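PDB 7D8M: Dye-decolorizing peroxidase from Irpex lacteus, which binds heme b and probably acts as a peroxidase, using hydrogen peroxide to oxidise dyes and other substrates. Local coordinates for residues V28-N33 with L70-A75; T36-V41 with D145-V150; N49-A54 with N62-F67; T178-G183 with Q189-P194; G325-T330 with F386-G391. All coordinates share one frame; numbering follows the deposited sequence.

Contact 1. Residues V28-N33 with L70-A75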
# COMPACT_ATOMS: atom_id res chain seq x y z
N VAL A 28 -8.54 -9.73 -9.80
CA VAL A 28 -8.75 -11.05 -10.39
C VAL A 28 -7.41 -11.77 -10.42
O VAL A 28 -6.57 -11.49 -11.28
CB VAL A 28 -9.37 -10.97 -11.79
CG1 VAL A 28 -9.62 -12.38 -12.33
CG2 VAL A 28 -10.68 -10.19 -11.73
N PHE A 29 -7.21 -12.71 -9.50
CA PHE A 29 -5.98 -13.49 -9.44
C PHE A 29 -6.17 -14.79 -10.21
O PHE A 29 -7.19 -15.46 -10.08
CB PHE A 29 -5.59 -13.78 -7.99
CG PHE A 29 -5.34 -12.53 -7.15
CD1 PHE A 29 -4.10 -11.92 -7.12
CD2 PHE A 29 -6.37 -11.97 -6.40
CE1 PHE A 29 -3.87 -10.76 -6.36
CE2 PHE A 29 -6.15 -10.82 -5.63
CZ PHE A 29 -4.90 -10.22 -5.61
N PHE A 30 -5.18 -15.14 -11.02
CA PHE A 30 -5.38 -16.23 -11.96
C PHE A 30 -4.13 -17.07 -12.09
O PHE A 30 -3.01 -16.63 -11.80
CB PHE A 30 -5.78 -15.70 -13.35
CG PHE A 30 -4.76 -14.77 -13.97
CD1 PHE A 30 -3.68 -15.28 -14.68
CD2 PHE A 30 -4.90 -13.40 -13.85
CE1 PHE A 30 -2.74 -14.42 -15.25
CE2 PHE A 30 -3.97 -12.54 -14.42
CZ PHE A 30 -2.89 -13.06 -15.12
N HIS A 31 -4.34 -18.29 -12.60
CA HIS A 31 -3.29 -19.22 -12.98
C HIS A 31 -3.38 -19.44 -14.48
O HIS A 31 -4.48 -19.43 -15.05
CB HIS A 31 -3.47 -20.55 -12.24
CG HIS A 31 -2.46 -21.60 -12.63
ND1 HIS A 31 -1.19 -21.63 -12.09
CD2 HIS A 31 -2.54 -22.64 -13.48
CE1 HIS A 31 -0.53 -22.65 -12.61
NE2 HIS A 31 -1.33 -23.28 -13.45
N ILE A 32 -2.23 -19.64 -15.13
CA ILE A 32 -2.19 -19.81 -16.58
C ILE A 32 -2.16 -21.30 -16.89
O ILE A 32 -1.22 -22.01 -16.49
CB ILE A 32 -0.98 -19.09 -17.19
CG1 ILE A 32 -1.06 -17.59 -16.87
CG2 ILE A 32 -0.93 -19.31 -18.69
CD1 ILE A 32 0.08 -16.78 -17.44
N ASN A 33 -3.19 -21.78 -17.59
CA ASN A 33 -3.29 -23.17 -18.02
C ASN A 33 -2.70 -23.43 -19.40
O ASN A 33 -2.14 -24.51 -19.64
CB ASN A 33 -4.75 -23.63 -18.01
CG ASN A 33 -5.37 -23.57 -16.65
OD1 ASN A 33 -4.72 -23.84 -15.65
ND2 ASN A 33 -6.67 -23.24 -16.59
N LEU A 70 -2.62 -4.91 -15.41
CA LEU A 70 -2.21 -6.31 -15.43
C LEU A 70 -0.79 -6.43 -14.90
O LEU A 70 0.07 -5.62 -15.25
CB LEU A 70 -2.30 -6.87 -16.86
CG LEU A 70 -1.72 -8.27 -17.11
CD1 LEU A 70 -2.46 -9.29 -16.30
CD2 LEU A 70 -1.80 -8.62 -18.59
N ALA A 71 -0.56 -7.43 -14.06
CA ALA A 71 0.76 -7.67 -13.49
C ALA A 71 0.99 -9.16 -13.33
O ALA A 71 0.05 -9.93 -13.09
CB ALA A 71 0.91 -6.96 -12.12
N PHE A 72 2.25 -9.57 -13.46
CA PHE A 72 2.62 -10.98 -13.43
C PHE A 72 3.54 -11.29 -12.26
O PHE A 72 4.45 -10.52 -11.95
CB PHE A 72 3.31 -11.39 -14.74
CG PHE A 72 2.43 -11.31 -15.95
CD1 PHE A 72 1.44 -12.26 -16.16
CD2 PHE A 72 2.59 -10.30 -16.87
CE1 PHE A 72 0.62 -12.19 -17.28
CE2 PHE A 72 1.78 -10.23 -18.00
CZ PHE A 72 0.78 -11.17 -18.20
N SER A 73 3.30 -12.44 -11.64
CA SER A 73 4.20 -13.00 -10.64
C SER A 73 5.38 -13.70 -11.31
O SER A 73 5.36 -14.00 -12.50
CB SER A 73 3.45 -13.97 -9.74
OG SER A 73 3.19 -15.20 -10.41
N HIS A 74 6.42 -13.95 -10.50
CA HIS A 74 7.56 -14.74 -10.97
C HIS A 74 7.11 -16.08 -11.54
O HIS A 74 7.62 -16.53 -12.57
CB HIS A 74 8.55 -14.95 -9.82
CG HIS A 74 9.64 -15.93 -10.13
ND1 HIS A 74 10.85 -15.56 -10.68
CD2 HIS A 74 9.71 -17.28 -9.95
CE1 HIS A 74 11.61 -16.63 -10.83
NE2 HIS A 74 10.94 -17.68 -10.40
N ALA A 75 6.15 -16.73 -10.88
CA ALA A 75 5.59 -17.96 -11.43
C ALA A 75 4.94 -17.72 -12.78
O ALA A 75 5.03 -18.55 -13.69
CB ALA A 75 4.60 -18.57 -10.44
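Phe30 reaches from strand 24-32 to meet Leu70 and Phe72 of strand 67-72, and the far end of its ring does all the touching. Leu70 offers one methyl: CD1 lies 4.0 Å from Phe30 CZ and just as far from Phe30 CE2, close to the plane of the ring at its edge. Phe72 arrives at the same edge, with its CE1 4.2 Å from Phe30 CZ. The backbones stay well apart, the CA atoms of Phe30 and Phe72 being separated by 9.7 Å, and no hydrogen bond joins the two segments. With CG between the backbone N and the carbonyl carbon (chi1 59°), the ring of Phe30 is directed at strand 67-72, and the length of the side chain bridges the width; Ile32 CG1 lies in plane at the ring edge from within the same strand. Three buried side chains thus form the close part. The contact slackens toward the end of the strand: Ile32 CD1 stays 4.6 Å from Phe72 CE1, and beyond it Asn33 is exposed to solvent, while partly exposed His31 bonds through ND1 to Asn117 O. Phe72 also stacks on Phe448, bringing helix 441-448 to the cluster. In the sheet, strand 120-126 runs between the two strands, so this is packing across one face, over an intervening strand, in the antiparallel sheet of a ferredoxin-like fold, the building unit of the dimeric alpha+beta barrel.

Contact 2. Residues T36-V41 with D145-V150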
# COMPACT_ATOMS: atom_id res chain seq x y z
N THR A 36 0.09 -20.56 -24.85
CA THR A 36 -0.15 -20.12 -26.22
C THR A 36 -1.50 -19.43 -26.35
O THR A 36 -1.60 -18.35 -26.95
CB THR A 36 -0.06 -21.31 -27.19
OG1 THR A 36 1.24 -21.91 -27.11
CG2 THR A 36 -0.30 -20.84 -28.61
N ALA A 37 -2.55 -20.03 -25.80
CA ALA A 37 -3.87 -19.41 -25.85
C ALA A 37 -3.94 -18.15 -25.00
O ALA A 37 -4.66 -17.20 -25.35
CB ALA A 37 -4.94 -20.42 -25.41
N PHE A 38 -3.21 -18.12 -23.89
CA PHE A 38 -3.21 -16.92 -23.05
C PHE A 38 -2.56 -15.75 -23.78
O PHE A 38 -3.15 -14.66 -23.87
CB PHE A 38 -2.49 -17.22 -21.73
CG PHE A 38 -2.64 -16.13 -20.71
CD1 PHE A 38 -1.77 -15.05 -20.69
CD2 PHE A 38 -3.64 -16.19 -19.75
CE1 PHE A 38 -1.89 -14.06 -19.73
CE2 PHE A 38 -3.78 -15.19 -18.80
CZ PHE A 38 -2.90 -14.13 -18.79
N LYS A 39 -1.36 -15.95 -24.33
CA LYS A 39 -0.70 -14.89 -25.08
C LYS A 39 -1.57 -14.39 -26.24
O LYS A 39 -1.63 -13.18 -26.51
CB LYS A 39 0.65 -15.38 -25.61
CG LYS A 39 1.63 -15.82 -24.52
CD LYS A 39 2.93 -16.37 -25.10
CE LYS A 39 4.09 -16.21 -24.12
NZ LYS A 39 5.43 -16.35 -24.77
N SER A 40 -2.25 -15.31 -26.94
CA SER A 40 -3.07 -14.90 -28.08
C SER A 40 -4.13 -13.88 -27.67
O SER A 40 -4.31 -12.85 -28.34
CB SER A 40 -3.72 -16.12 -28.73
OG SER A 40 -2.73 -17.03 -29.15
N VAL A 41 -4.85 -14.16 -26.57
CA VAL A 41 -5.82 -13.20 -26.05
C VAL A 41 -5.14 -11.89 -25.72
O VAL A 41 -5.62 -10.81 -26.07
CB VAL A 41 -6.53 -13.78 -24.81
CG1 VAL A 41 -7.35 -12.68 -24.12
CG2 VAL A 41 -7.40 -14.97 -25.17
N ASP A 145 -10.71 -21.84 -21.19
CA ASP A 145 -9.94 -22.80 -20.40
C ASP A 145 -8.46 -22.44 -20.30
O ASP A 145 -7.72 -23.14 -19.61
CB ASP A 145 -10.08 -24.20 -20.98
CG ASP A 145 -11.49 -24.74 -20.86
OD1 ASP A 145 -12.45 -23.94 -21.01
OD2 ASP A 145 -11.66 -25.95 -20.60
N ALA A 146 -8.01 -21.38 -20.98
CA ALA A 146 -6.59 -21.03 -20.96
C ALA A 146 -6.14 -20.49 -19.60
O ALA A 146 -4.94 -20.43 -19.33
CB ALA A 146 -6.29 -20.01 -22.05
N TRP A 147 -7.08 -20.11 -18.73
CA TRP A 147 -6.72 -19.68 -17.38
C TRP A 147 -7.71 -20.23 -16.38
O TRP A 147 -8.75 -20.79 -16.73
CB TRP A 147 -6.65 -18.15 -17.29
CG TRP A 147 -7.99 -17.44 -17.18
CD1 TRP A 147 -9.23 -17.95 -17.45
CD2 TRP A 147 -8.20 -16.08 -16.76
NE1 TRP A 147 -10.20 -17.01 -17.21
CE2 TRP A 147 -9.59 -15.85 -16.80
CE3 TRP A 147 -7.35 -15.05 -16.35
CZ2 TRP A 147 -10.15 -14.62 -16.44
CZ3 TRP A 147 -7.91 -13.83 -16.01
CH2 TRP A 147 -9.29 -13.62 -16.05
N THR A 148 -7.39 -20.06 -15.10
CA THR A 148 -8.31 -20.31 -14.01
C THR A 148 -8.24 -19.11 -13.08
O THR A 148 -7.14 -18.69 -12.70
CB THR A 148 -7.95 -21.59 -13.24
OG1 THR A 148 -7.98 -22.70 -14.14
CG2 THR A 148 -8.94 -21.83 -12.10
N ILE A 149 -9.38 -18.53 -12.74
CA ILE A 149 -9.41 -17.53 -11.69
C ILE A 149 -9.33 -18.27 -10.36
O ILE A 149 -10.19 -19.10 -10.06
CB ILE A 149 -10.67 -16.66 -11.77
CG1 ILE A 149 -10.60 -15.76 -13.00
CG2 ILE A 149 -10.82 -15.82 -10.47
CD1 ILE A 149 -11.92 -15.10 -13.39
N VAL A 150 -8.28 -18.00 -9.60
CA VAL A 150 -8.07 -18.68 -8.33
C VAL A 150 -8.54 -17.85 -7.14
O VAL A 150 -8.72 -18.40 -6.04
CB VAL A 150 -6.60 -19.10 -8.16
CG1 VAL A 150 -6.16 -19.98 -9.34
CG2 VAL A 150 -5.72 -17.88 -8.08
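Phe38 presents its ring to Trp147 so that Trp147 CE3 lies at the phenyl edge, near the ring plane, 4.3 Å from Phe38 CE2. One face of the indole is covered from within its own strand by Ile149 CG1, 3.6 Å above the plane and offset toward the rim. Further rings complete the cluster: Phe143 stacks on Phe38 and also meets Trp147, and Phe30 meets both. Phe38 has CG opposite the backbone N (chi1 -170°), which sets its ring beside Trp147. Next to the aromatics the backbones draw close, with the CA atoms of Phe38 and Ala146 5.7 Å apart. Here two methyls touch, Ala37 CB and Ala146 CB at 3.6 Å, and Ala146 CB also lies 4.1 Å from Phe38 N; the small alanine side chains let the backbones come this close. On the helix itself, Thr36 O accepts both Ser40 N and, at 2.8 Å, Ser40 OG, which come from opposite faces of the carbonyl plane. Trp147 also touches Leu139 of helix 129-143, while Phe38 rests on Ile32 of strand 24-32. Helices 35-49 and 129-143 share an aromatic core over the antiparallel sheet, the layered alpha/beta packing of a ferredoxin-like fold.

Contact 3. Residues N49-A54 with N62-F67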
# COMPACT_ATOMS: atom_id res chain seq x y z
N ASN A 49 -7.40 -2.48 -23.90
CA ASN A 49 -8.01 -2.41 -22.58
C ASN A 49 -7.06 -2.03 -21.45
O ASN A 49 -7.55 -1.58 -20.40
CB ASN A 49 -8.67 -3.75 -22.23
CG ASN A 49 -9.86 -4.06 -23.10
OD1 ASN A 49 -10.96 -3.55 -22.88
ND2 ASN A 49 -9.66 -4.91 -24.11
N ILE A 50 -5.75 -2.17 -21.61
CA ILE A 50 -4.83 -1.83 -20.52
C ILE A 50 -4.72 -0.32 -20.41
O ILE A 50 -4.23 0.34 -21.34
CB ILE A 50 -3.45 -2.48 -20.72
CG1 ILE A 50 -3.59 -4.00 -20.67
CG2 ILE A 50 -2.48 -2.00 -19.63
CD1 ILE A 50 -4.22 -4.51 -19.37
N THR A 51 -5.17 0.22 -19.29
CA THR A 51 -5.35 1.66 -19.13
C THR A 51 -4.05 2.33 -18.76
O THR A 51 -3.40 1.95 -17.78
CB THR A 51 -6.41 1.94 -18.07
OG1 THR A 51 -7.62 1.28 -18.42
CG2 THR A 51 -6.65 3.45 -17.92
N SER A 52 -3.70 3.37 -19.50
CA SER A 52 -2.47 4.10 -19.29
C SER A 52 -2.65 5.24 -18.29
O SER A 52 -3.77 5.66 -17.98
CB SER A 52 -1.97 4.68 -20.61
OG SER A 52 -2.85 5.71 -21.03
N VAL A 53 -1.51 5.73 -17.80
CA VAL A 53 -1.49 7.00 -17.06
C VAL A 53 -2.18 8.08 -17.88
O VAL A 53 -3.03 8.83 -17.38
CB VAL A 53 -0.05 7.39 -16.71
CG1 VAL A 53 0.04 8.85 -16.28
CG2 VAL A 53 0.52 6.46 -15.64
N ALA A 54 -1.82 8.17 -19.17
CA ALA A 54 -2.35 9.24 -20.02
C ALA A 54 -3.87 9.19 -20.07
O ALA A 54 -4.53 10.23 -20.01
CB ALA A 54 -1.74 9.14 -21.42
N ASN A 62 -12.23 10.02 -23.52
CA ASN A 62 -11.51 8.84 -23.99
C ASN A 62 -11.32 7.79 -22.91
O ASN A 62 -10.48 6.90 -23.06
CB ASN A 62 -10.15 9.25 -24.56
CG ASN A 62 -10.26 10.41 -25.53
OD1 ASN A 62 -11.08 10.37 -26.46
ND2 ASN A 62 -9.43 11.43 -25.34
N GLN A 63 -12.10 7.86 -21.83
CA GLN A 63 -11.91 6.85 -20.81
C GLN A 63 -12.90 5.71 -20.97
O GLN A 63 -14.09 5.95 -21.20
CB GLN A 63 -12.07 7.46 -19.42
CG GLN A 63 -11.02 8.49 -19.09
CD GLN A 63 -11.22 9.07 -17.70
OE1 GLN A 63 -12.25 8.85 -17.07
NE2 GLN A 63 -10.22 9.80 -17.21
N PRO A 64 -12.47 4.46 -20.83
CA PRO A 64 -13.40 3.34 -20.89
C PRO A 64 -14.21 3.24 -19.60
O PRO A 64 -13.95 3.92 -18.61
CB PRO A 64 -12.48 2.13 -21.07
CG PRO A 64 -11.20 2.54 -20.41
CD PRO A 64 -11.09 4.04 -20.50
N LEU A 65 -15.22 2.37 -19.63
CA LEU A 65 -16.10 2.24 -18.47
C LEU A 65 -15.37 1.67 -17.25
O LEU A 65 -15.75 1.96 -16.11
CB LEU A 65 -17.31 1.39 -18.82
CG LEU A 65 -18.34 2.12 -19.69
CD1 LEU A 65 -19.57 1.27 -19.89
CD2 LEU A 65 -18.70 3.45 -19.05
N ALA A 66 -14.33 0.87 -17.47
CA ALA A 66 -13.50 0.38 -16.37
C ALA A 66 -12.04 0.50 -16.78
O ALA A 66 -11.70 0.26 -17.94
CB ALA A 66 -13.81 -1.08 -16.03
N PHE A 67 -11.19 0.88 -15.82
CA PHE A 67 -9.75 0.87 -16.03
C PHE A 67 -9.22 -0.53 -15.75
O PHE A 67 -9.68 -1.20 -14.82
CB PHE A 67 -9.05 1.87 -15.10
CG PHE A 67 -9.52 3.30 -15.27
CD1 PHE A 67 -10.20 3.71 -16.41
CD2 PHE A 67 -9.26 4.24 -14.28
CE1 PHE A 67 -10.62 5.03 -16.55
CE2 PHE A 67 -9.67 5.56 -14.42
CZ PHE A 67 -10.34 5.96 -15.56
O HOH W 1 -9.96 -0.43 -20.14
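Beside the packed pair Thr51 and Phe67, one water bridges Asn49 and Ala66, donating to Asn49 O at 2.7 Å and to Ala66 O at 2.9 Å. Two carbonyls that could not bond to each other are thereby joined, in the connection of the ferredoxin-like domain that leads from helix 35-49 past helix 53-57 into strand 67-72. Thr51 makes most of the direct contact. Its OG1 rests 3.2 Å from Phe67 CA and accepts a hydrogen bond from Val68 N, the next residue along, so the hydroxyl is held against the start of the strand. With OG1 beside the backbone N (chi1 -57°), the methyl CG2 falls opposite that N and leans obliquely on the ring, 3.9 Å from Phe67 CD1. Pro64 adds a looser touch, its CG 4.3 Å from Thr51 OG1. With an alanine here, Val68 N would probably lose its side-chain acceptor and a gap would open where the methyl meets the Phe67 ring. The backbone of Thr51 is tied in as well, bonding to Gly14 and Val68, and Ile56 of helix 53-57 touches both Thr51 and Phe67. Lys22 makes a cation-pi contact with the Phe67 ring. At the edge of that same ring, in its plane, sits Gln63 OE1, whose partner nitrogen NE2 is bonded to Thr55 O.

Contact 4. Residues T178-G183 with Q189-P194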
# COMPACT_ATOMS: atom_id res chain seq x y z
N THR A 178 5.83 11.62 -5.61
CA THR A 178 5.65 11.91 -7.02
C THR A 178 7.03 12.02 -7.66
O THR A 178 8.06 11.78 -7.02
CB THR A 178 4.81 13.16 -7.24
OG1 THR A 178 4.40 13.23 -8.62
CG2 THR A 178 5.59 14.40 -6.86
N ILE A 179 7.05 12.37 -8.95
CA ILE A 179 8.30 12.42 -9.71
C ILE A 179 8.46 13.83 -10.27
O ILE A 179 7.48 14.59 -10.37
CB ILE A 179 8.34 11.35 -10.82
CG1 ILE A 179 7.18 11.52 -11.79
CG2 ILE A 179 8.33 9.96 -10.21
CD1 ILE A 179 7.24 10.56 -12.97
N PRO A 180 9.69 14.23 -10.61
CA PRO A 180 9.91 15.55 -11.20
C PRO A 180 9.12 15.75 -12.49
O PRO A 180 9.02 14.85 -13.33
CB PRO A 180 11.42 15.58 -11.46
CG PRO A 180 11.99 14.61 -10.50
CD PRO A 180 10.96 13.53 -10.32
N GLY A 181 8.55 16.95 -12.64
CA GLY A 181 7.86 17.31 -13.86
C GLY A 181 6.43 16.83 -13.97
O GLY A 181 5.74 17.24 -14.91
N PHE A 182 5.96 16.00 -13.05
CA PHE A 182 4.61 15.45 -13.11
C PHE A 182 3.71 16.32 -12.24
O PHE A 182 3.70 16.19 -11.02
CB PHE A 182 4.60 14.00 -12.65
CG PHE A 182 3.32 13.28 -12.95
CD1 PHE A 182 2.93 13.05 -14.26
CD2 PHE A 182 2.50 12.84 -11.93
CE1 PHE A 182 1.75 12.39 -14.55
CE2 PHE A 182 1.31 12.17 -12.20
CZ PHE A 182 0.94 11.95 -13.53
N GLY A 183 2.97 17.21 -12.88
CA GLY A 183 2.11 18.10 -12.13
C GLY A 183 2.90 18.95 -11.15
O GLY A 183 4.11 19.15 -11.28
N GLN A 189 5.15 17.00 0.05
CA GLN A 189 5.12 15.76 -0.71
C GLN A 189 6.53 15.37 -1.15
O GLN A 189 7.34 16.22 -1.51
CB GLN A 189 4.20 15.90 -1.94
CG GLN A 189 3.95 14.59 -2.72
CD GLN A 189 2.98 14.76 -3.88
OE1 GLN A 189 2.69 15.87 -4.32
NE2 GLN A 189 2.48 13.64 -4.40
N ALA A 190 6.82 14.07 -1.12
CA ALA A 190 8.13 13.61 -1.57
C ALA A 190 8.21 13.66 -3.09
O ALA A 190 7.28 13.23 -3.79
CB ALA A 190 8.39 12.19 -1.07
N VAL A 191 9.31 14.20 -3.60
CA VAL A 191 9.60 14.17 -5.03
C VAL A 191 10.83 13.30 -5.22
O VAL A 191 11.95 13.70 -4.89
CB VAL A 191 9.82 15.58 -5.61
CG1 VAL A 191 9.78 15.53 -7.13
CG2 VAL A 191 8.77 16.54 -5.08
N VAL A 192 10.64 12.09 -5.74
CA VAL A 192 11.72 11.12 -5.81
C VAL A 192 12.13 10.93 -7.27
O VAL A 192 11.38 11.23 -8.20
CB VAL A 192 11.31 9.79 -5.16
CG1 VAL A 192 10.71 10.06 -3.79
CG2 VAL A 192 10.30 9.04 -6.05
N ASP A 193 13.36 10.46 -7.46
CA ASP A 193 13.84 10.14 -8.80
C ASP A 193 12.91 9.11 -9.44
O ASP A 193 12.43 8.20 -8.75
CB ASP A 193 15.26 9.59 -8.75
CG ASP A 193 16.29 10.63 -8.32
OD1 ASP A 193 16.37 11.69 -8.97
OD2 ASP A 193 17.01 10.37 -7.34
N PRO A 194 12.62 9.22 -10.74
CA PRO A 194 11.68 8.28 -11.37
C PRO A 194 12.08 6.82 -11.19
O PRO A 194 11.19 5.96 -11.14
CB PRO A 194 11.70 8.69 -12.85
CG PRO A 194 12.11 10.11 -12.85
CD PRO A 194 13.06 10.28 -11.68
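Thr178 and Val191 form an isolated parallel beta bridge, two loop segments running the same way with Thr178 bonded on both sides of its partner. Thr178 N donates to Ala190 O at 2.8 Å, and Thr178 O accepts from Val192 N at 2.9 Å; both are nearly straight, with angles at hydrogen of 168° and 166°. Val191 CA adds a CA-H...O contact to the same Thr178 O. Around this backbone pair the side chains close in. Val191 CG1 slides past the Pro180 ring, 3.9 Å from its CD, which also sits 3.2 Å from Val192 O and meets Pro194 CD at 4.1 Å. Ile179 CG2 reaches Pro194 CA at 3.9 Å. At the other end the amide of Gln189 crosses Thr178 at about a right angle, with NE2 3.7 Å from Thr178 CB. CG opposite the backbone N (chi1 -173°) and an extended chain carry the amide that far, and the loop secures it there: OE1 accepts from His186 N while NE2 donates to Asn176 O. A leucine in its place is likely to leave His186 N and Asn176 O without these mates. The bridge borders the heme pocket, the Ala190 side chain lying about 7 Å from the heme. Farther out, Asp329 OD2 accepts from Asp193 N. Past the bridge, the chain makes a type II turn from Ile179 to Phe182, and Thr178 OG1 lies in plane at the edge of the Phe182 ring.

Contact 5. Residues G325-T330 with F386-G391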
# COMPACT_ATOMS: atom_id res chain seq x y z
N GLY A 325 19.64 13.80 6.19
CA GLY A 325 20.60 13.26 5.25
C GLY A 325 21.19 11.92 5.62
O GLY A 325 22.19 11.52 5.02
N LEU A 326 20.62 11.21 6.59
CA LEU A 326 21.14 9.90 6.93
C LEU A 326 20.92 8.88 5.81
O LEU A 326 21.65 7.89 5.73
CB LEU A 326 20.51 9.40 8.22
CG LEU A 326 20.74 10.34 9.43
CD1 LEU A 326 19.86 9.91 10.60
CD2 LEU A 326 22.21 10.34 9.84
N PHE A 327 19.94 9.11 4.95
CA PHE A 327 19.74 8.34 3.73
C PHE A 327 18.86 9.17 2.82
O PHE A 327 18.37 10.24 3.20
CB PHE A 327 19.15 6.95 4.02
CG PHE A 327 17.94 6.97 4.92
CD1 PHE A 327 16.66 7.14 4.40
CD2 PHE A 327 18.07 6.81 6.30
CE1 PHE A 327 15.55 7.15 5.22
CE2 PHE A 327 16.96 6.82 7.13
CZ PHE A 327 15.69 6.99 6.58
N GLY A 328 18.68 8.70 1.59
CA GLY A 328 17.97 9.43 0.55
C GLY A 328 16.53 9.01 0.38
O GLY A 328 15.84 8.64 1.34
N ASP A 329 16.05 9.07 -0.87
CA ASP A 329 14.65 8.79 -1.20
C ASP A 329 14.42 7.33 -1.60
O ASP A 329 13.35 7.01 -2.13
CB ASP A 329 14.19 9.72 -2.33
CG ASP A 329 14.92 9.47 -3.64
OD1 ASP A 329 15.80 8.58 -3.68
OD2 ASP A 329 14.62 10.15 -4.64
N THR A 330 15.39 6.46 -1.31
CA THR A 330 15.39 5.05 -1.71
C THR A 330 14.13 4.29 -1.30
O THR A 330 13.74 3.32 -1.98
CB THR A 330 16.62 4.40 -1.08
OG1 THR A 330 17.76 5.23 -1.32
CG2 THR A 330 16.86 3.00 -1.63
N PHE A 386 14.03 0.54 15.49
CA PHE A 386 13.88 1.61 14.53
C PHE A 386 12.80 2.58 14.99
O PHE A 386 11.71 2.15 15.41
CB PHE A 386 13.50 1.09 13.12
CG PHE A 386 13.53 2.17 12.09
CD1 PHE A 386 14.73 2.55 11.50
CD2 PHE A 386 12.37 2.87 11.77
CE1 PHE A 386 14.77 3.59 10.57
CE2 PHE A 386 12.40 3.90 10.84
CZ PHE A 386 13.60 4.26 10.24
N PRO A 387 13.03 3.90 14.87
CA PRO A 387 14.18 4.56 14.24
C PRO A 387 15.46 4.60 15.07
O PRO A 387 15.42 4.76 16.30
CB PRO A 387 13.67 5.99 14.00
CG PRO A 387 12.73 6.22 15.16
CD PRO A 387 12.03 4.89 15.34
N PHE A 388 16.58 4.42 14.39
CA PHE A 388 17.88 4.72 14.97
C PHE A 388 18.09 6.24 15.00
O PHE A 388 17.31 7.01 14.42
CB PHE A 388 18.99 4.04 14.18
CG PHE A 388 19.16 4.56 12.77
CD1 PHE A 388 20.05 5.59 12.50
CD2 PHE A 388 18.41 4.04 11.73
CE1 PHE A 388 20.20 6.09 11.23
CE2 PHE A 388 18.55 4.54 10.44
CZ PHE A 388 19.45 5.56 10.19
N SER A 389 19.16 6.65 15.69
CA SER A 389 19.63 8.02 15.91
C SER A 389 18.90 8.72 17.06
O SER A 389 19.15 9.92 17.28
CB SER A 389 19.53 8.93 14.67
OG SER A 389 18.18 9.26 14.39
N LYS A 390 18.02 8.04 17.78
CA LYS A 390 17.34 8.69 18.89
C LYS A 390 18.16 8.50 20.16
O LYS A 390 19.21 7.85 20.16
CB LYS A 390 15.91 8.15 19.03
CG LYS A 390 15.13 8.15 17.72
CD LYS A 390 15.20 9.53 17.05
CE LYS A 390 14.20 9.65 15.92
NZ LYS A 390 14.19 11.01 15.32
N GLY A 391 17.69 9.08 21.27
CA GLY A 391 18.38 8.95 22.53
C GLY A 391 18.59 7.50 22.91
O GLY A 391 17.68 6.68 22.82
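Phe388 touches both Leu326 and Phe327, and the contact is mainly apolar. Between the rings, Phe388 CZ lies at the edge of the Phe327 ring, near its plane and 4.1 Å from CE2, with the two side chains crossing at a slant. Both phenyls have CG between the backbone N and the carbonyl carbon, chi1 being 49° for Phe327 and 66° for Phe388, and from there the far end of Phe388 reaches the Phe327 edge. The aliphatic part belongs to Leu326, which slides past Phe388 in the opposite direction. Its CD1 approaches Phe388 CE1 at 3.9 Å and lies 4.2 Å from Ser389 CB, so one methyl serves both residues on the exposed side. No hydrogen bond crosses between the segments; polar ties come from flanking residues, Lys390 NZ forming a salt bridge with Asp320 OD2 and Phe386 O accepting from Lys315 NZ. Within 386-391, a cis peptide precedes Pro387, whose CB sits over the centre of the Phe386 ring. Gly325 ends helix 319-323 with a Schellman motif, and Leu321 of that helix is touched by Phe327, Phe386 and Ser389. The contact therefore packs two surface loops over helix 319-323, one leading on to strand 334-340 and the other following helix 373-381, whose Trp380 stacks on Phe386.

In the fold
From the N terminus, strand 24-32 opens contact 1, which closes at 70-75; helix 35-49 opens contact 2 within that span but closes only at 145-150, so the two cross. They join directly where Phe29 O meets Val150 N in the sheet. Contact 3 is a short local closure lying inside both larger loops, and Ile50 packs on Leu70 to tie it to contact 1. All three belong to the first ferredoxin-like unit. Contacts 4 and 5 follow in series. Phe182 touches Val53, linking the heme-side loop of contact 4 back to contact 3, while Asp193 N and Asp329 OD2 probably hydrogen-bond to couple it onward to contact 5, across the chain's centre from contacts 1 to 3.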